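Local coordinates for protein DegQ (Legionella fallonii, PDB 3PV5) that probably degrades misfolded proteins as an HtrA-family, trypsin-like serine protease with PDZ domains, assembling into large twelve-subunit particles that enclose the proteolytic compartment, at residues 80-85 with 138-143; 90-95 with 125-130. All blocks are in the same frame, centred on the assembly; numbering follows the deposited sequence.

Contact 1: residues 80-85 with 138-143; sequences SGVIID and KSLVIG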
# COMPACT_ATOMS: atom_id res chain seq x y z
N SER A 80 -19.24 -27.89 -26.71
CA SER A 80 -19.73 -29.11 -27.25
C SER A 80 -20.84 -28.75 -28.21
O SER A 80 -21.21 -27.54 -28.31
CB SER A 80 -20.31 -29.98 -26.15
OG SER A 80 -19.30 -30.44 -25.31
N GLY A 81 -21.36 -29.77 -28.88
CA GLY A 81 -22.41 -29.63 -29.91
C GLY A 81 -23.14 -30.93 -30.03
O GLY A 81 -22.62 -31.96 -29.60
N VAL A 82 -24.33 -30.94 -30.57
CA VAL A 82 -25.10 -32.17 -30.76
C VAL A 82 -25.56 -32.28 -32.22
O VAL A 82 -26.00 -31.31 -32.83
CB VAL A 82 -26.39 -32.19 -29.93
CG1 VAL A 82 -27.14 -33.52 -30.09
CG2 VAL A 82 -26.10 -31.89 -28.46
N ILE A 83 -25.48 -33.48 -32.77
CA ILE A 83 -25.85 -33.67 -34.12
C ILE A 83 -27.28 -34.00 -34.08
O ILE A 83 -27.64 -35.09 -33.61
CB ILE A 83 -25.11 -34.85 -34.81
CG1 ILE A 83 -23.68 -34.48 -35.09
CG2 ILE A 83 -25.88 -35.29 -36.09
CD1 ILE A 83 -22.72 -35.73 -35.09
N ILE A 84 -28.09 -33.13 -34.68
CA ILE A 84 -29.52 -33.39 -34.73
C ILE A 84 -30.06 -33.85 -36.08
O ILE A 84 -31.18 -34.37 -36.10
CB ILE A 84 -30.36 -32.16 -34.21
CG1 ILE A 84 -30.17 -30.93 -35.09
CG2 ILE A 84 -29.99 -31.87 -32.76
CD1 ILE A 84 -31.40 -29.96 -34.92
N ASP A 85 -29.28 -33.69 -37.16
CA ASP A 85 -29.63 -34.28 -38.48
C ASP A 85 -28.40 -34.91 -39.16
O ASP A 85 -27.58 -34.18 -39.71
CB ASP A 85 -30.21 -33.22 -39.43
CG ASP A 85 -30.71 -33.81 -40.76
OD1 ASP A 85 -30.28 -34.92 -41.13
OD2 ASP A 85 -31.59 -33.16 -41.40
N LYS A 138 -23.84 -40.01 -36.92
CA LYS A 138 -24.88 -40.45 -36.03
C LYS A 138 -25.57 -39.30 -35.25
O LYS A 138 -24.93 -38.30 -34.86
CB LYS A 138 -24.26 -41.43 -35.03
CG LYS A 138 -23.35 -42.52 -35.62
CD LYS A 138 -24.16 -43.76 -36.02
CE LYS A 138 -23.24 -45.00 -36.18
NZ LYS A 138 -22.29 -44.91 -37.35
N SER A 139 -26.86 -39.50 -34.99
CA SER A 139 -27.64 -38.66 -34.09
C SER A 139 -28.35 -39.51 -33.02
O SER A 139 -27.92 -40.57 -32.70
CB SER A 139 -28.70 -37.88 -34.91
OG SER A 139 -29.35 -36.94 -34.07
N LEU A 140 -29.48 -39.03 -32.49
CA LEU A 140 -30.22 -39.75 -31.46
C LEU A 140 -31.69 -39.44 -31.54
O LEU A 140 -32.08 -38.48 -32.23
CB LEU A 140 -29.76 -39.38 -30.04
CG LEU A 140 -29.21 -38.03 -29.57
CD1 LEU A 140 -29.69 -36.88 -30.38
CD2 LEU A 140 -29.42 -37.79 -27.97
N VAL A 141 -32.52 -40.20 -30.84
CA VAL A 141 -33.90 -39.80 -30.90
C VAL A 141 -34.16 -38.47 -30.14
O VAL A 141 -33.72 -38.26 -29.04
CB VAL A 141 -34.95 -40.88 -30.64
CG1 VAL A 141 -34.37 -42.35 -30.47
CG2 VAL A 141 -35.95 -40.40 -29.60
N ILE A 142 -34.81 -37.54 -30.83
CA ILE A 142 -35.18 -36.25 -30.26
C ILE A 142 -36.41 -36.51 -29.42
O ILE A 142 -37.22 -37.37 -29.77
CB ILE A 142 -35.52 -35.24 -31.36
CG1 ILE A 142 -34.47 -35.26 -32.48
CG2 ILE A 142 -35.55 -33.85 -30.82
CD1 ILE A 142 -33.09 -34.97 -32.03
N GLY A 143 -36.56 -35.85 -28.28
CA GLY A 143 -37.70 -36.15 -27.39
C GLY A 143 -38.54 -34.92 -27.22
O GLY A 143 -38.30 -33.89 -27.83
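Ser139 meets the outgoing end of strand 74-85 where its hydroxyl OG donates a hydrogen bond to the carbonyl O of Ile83; here a connecting segment of the trypsin-like fold crosses the end of that strand on the first beta-barrel. Residues 138-143 belong to the passage from strand 127-131 of that barrel to strand 153-157 of the second, and they form neither helix nor strand. The directions of the two touching parts lie 93° apart, so this is a crossing and not a strand pairing. The close-packed part is small and centres on Ile83 and Ser139, whose CA atoms are the nearest across the segments. A chi1 of -173° swings Ser139 OG to the side opposite the backbone N, and from there it reaches Ile83 O at 2.6 Å, the donor lying 25° from the carbonyl plane. Ile83 is buried, its CB is directed toward the crossing segment, and CG2 and CD1 of Ile83 both lie 3.4 Å from Lys138 O.

Beyond this centre the contact thins. The strand bends at Ile84, which has its CB directed away from residues 138-143, and Ile84 CG2 only grazes Ile142 CD1 at 4.4 Å. The CB of Lys138 also points away, and this exposed residue touches through its carbonyl oxygen. Ile84 and Asp85 share the single partner Val90, a classic beta bulge that accompanies the change of direction at the strand end. Leu216 of strand 216-221, in the second barrel, touches Val82, Ile84 and Leu140, so that the apolar side of the contact lies between the barrels. There Val82 CG1 and Leu140 CD1 approach to 4.2 Å, the same distance that separates Leu140 CD1 from Ile83 O.

Contact 2: residues 90-95 with 125-130; sequences VIITND and TDLAVL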
# COMPACT_ATOMS: atom_id res chain seq x y z
N VAL A 90 -26.17 -31.35 -39.56
CA VAL A 90 -26.65 -30.19 -38.83
C VAL A 90 -26.41 -30.41 -37.36
O VAL A 90 -26.94 -31.36 -36.77
CB VAL A 90 -28.16 -29.96 -39.03
CG1 VAL A 90 -28.66 -28.95 -38.01
CG2 VAL A 90 -28.48 -29.47 -40.52
N ILE A 91 -25.53 -29.57 -36.81
CA ILE A 91 -25.18 -29.58 -35.42
C ILE A 91 -25.75 -28.36 -34.62
O ILE A 91 -25.67 -27.18 -35.09
CB ILE A 91 -23.65 -29.55 -35.30
CG1 ILE A 91 -23.02 -30.89 -35.81
CG2 ILE A 91 -23.26 -29.34 -33.90
CD1 ILE A 91 -21.48 -30.79 -36.19
N ILE A 92 -26.20 -28.62 -33.38
CA ILE A 92 -26.59 -27.50 -32.46
C ILE A 92 -25.54 -27.29 -31.37
O ILE A 92 -25.09 -28.21 -30.71
CB ILE A 92 -28.03 -27.74 -31.91
CG1 ILE A 92 -29.00 -27.71 -33.10
CG2 ILE A 92 -28.52 -26.63 -30.96
CD1 ILE A 92 -30.20 -28.54 -32.94
N THR A 93 -25.14 -26.04 -31.17
CA THR A 93 -24.42 -25.67 -29.98
C THR A 93 -25.08 -24.36 -29.41
O THR A 93 -26.12 -23.95 -29.91
CB THR A 93 -22.94 -25.50 -30.30
OG1 THR A 93 -22.20 -25.16 -29.13
CG2 THR A 93 -22.70 -24.39 -31.35
N ASN A 94 -24.47 -23.73 -28.39
CA ASN A 94 -24.88 -22.40 -27.92
C ASN A 94 -24.24 -21.28 -28.73
O ASN A 94 -23.06 -21.35 -29.10
CB ASN A 94 -24.47 -22.10 -26.46
CG ASN A 94 -24.92 -23.18 -25.46
OD1 ASN A 94 -24.13 -23.63 -24.66
ND2 ASN A 94 -26.17 -23.60 -25.51
N ASP A 95 -24.98 -20.17 -28.87
CA ASP A 95 -24.50 -19.01 -29.54
C ASP A 95 -23.29 -18.52 -28.90
O ASP A 95 -22.36 -18.08 -29.62
CB ASP A 95 -25.56 -17.88 -29.60
CG ASP A 95 -25.14 -16.77 -30.57
OD1 ASP A 95 -24.81 -15.67 -30.08
OD2 ASP A 95 -25.04 -17.02 -31.79
N THR A 125 -32.02 -16.77 -27.37
CA THR A 125 -32.21 -18.12 -26.91
C THR A 125 -30.87 -18.82 -26.68
O THR A 125 -30.84 -19.95 -26.33
CB THR A 125 -32.99 -18.93 -27.92
OG1 THR A 125 -32.30 -18.90 -29.20
CG2 THR A 125 -34.38 -18.34 -28.07
N ASP A 126 -29.77 -18.15 -26.90
CA ASP A 126 -28.41 -18.75 -26.82
C ASP A 126 -28.15 -20.05 -27.62
O ASP A 126 -27.49 -20.97 -27.16
CB ASP A 126 -27.94 -18.94 -25.38
CG ASP A 126 -26.43 -18.95 -25.30
OD1 ASP A 126 -25.84 -18.84 -26.39
OD2 ASP A 126 -25.82 -19.07 -24.21
N LEU A 127 -28.65 -20.08 -28.84
CA LEU A 127 -28.51 -21.22 -29.72
C LEU A 127 -27.81 -20.83 -31.03
O LEU A 127 -27.81 -19.66 -31.41
CB LEU A 127 -29.88 -21.81 -29.97
CG LEU A 127 -30.58 -22.49 -28.79
CD1 LEU A 127 -32.05 -22.80 -29.12
CD2 LEU A 127 -29.86 -23.79 -28.44
N ALA A 128 -27.14 -21.80 -31.67
CA ALA A 128 -26.46 -21.59 -32.95
C ALA A 128 -26.44 -22.91 -33.69
O ALA A 128 -26.35 -23.96 -33.07
CB ALA A 128 -25.18 -21.09 -32.79
N VAL A 129 -26.69 -22.85 -35.00
CA VAL A 129 -26.80 -24.03 -35.84
C VAL A 129 -25.61 -24.08 -36.77
O VAL A 129 -25.19 -23.02 -37.35
CB VAL A 129 -28.06 -24.00 -36.69
CG1 VAL A 129 -28.04 -25.18 -37.64
CG2 VAL A 129 -29.35 -23.96 -35.79
N LEU A 130 -25.04 -25.29 -36.90
CA LEU A 130 -23.79 -25.47 -37.67
C LEU A 130 -23.95 -26.56 -38.71
O LEU A 130 -24.73 -27.52 -38.51
CB LEU A 130 -22.67 -25.88 -36.75
CG LEU A 130 -22.17 -24.93 -35.67
CD1 LEU A 130 -20.99 -25.64 -34.87
CD2 LEU A 130 -21.73 -23.65 -36.28
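Strands 90-93 and 127-130 run antiparallel, 4.6 Å apart at their axes with 157° between their directions, and reciprocal backbone bonds join Ile91 to Leu130 and Thr93 to Ala128 on either side of the non-hydrogen-bonded pair Ile92–Val129. On one face Val90 CG1 meets Val129 CG1 at 3.8 Å, and Ile92 CG2 reaches Leu127 CD2 at 4.0 Å. The other face carries Ile91, Thr93, Ala128 and Leu130. There Thr93 turns CG2 to 4.1 Å from Leu130 CD1, while OG1, anti to the backbone N (chi1 -179°), bonds to Ser80 O.

Past the paired residues, Asp95 N donates to Asp126 O at 3.1 Å from above the carbonyl plane, 77° out of it, and Asn94 ND2 adds a weak bond to the same oxygen. Asp126 OD2 is hydrogen-bonded to His96 ND1. With Ser205 these two residues match a Ser-His-Asp charge-relay geometry, consistent with the catalytic triad of this family. Asp95 OD1 instead forms a salt bridge with Arg99. Helix 239-252 packs on Val90, Ile92 and Leu127, and strands 74-85 and 113-122 flank the pair within the barrel.

Overall arrangement
Both contacts involve the first six-stranded barrel of the protease domain, contact 2 inside it and contact 1 where a connecting segment crosses one of its strands. Their centres are 12 Å apart, and contact 2 is nested inside the chain loop that contact 1 closes. Contact 2 is core: ten of its eleven touching residues are buried, and it buries 578 Å² against 234 Å² for the partly buried contact 1. Backbone bonding dominates the former, whereas a serine hydroxyl supplies the hydrogen bond across the latter. Neighbouring strands 74-85 and 90-93 join them: Val82 O lies 2.8 Å from Ile92 N, probably a hydrogen bond. The probable catalytic aspartate lies at the end of contact 2, while contact 1 marks the exit toward the second barrel.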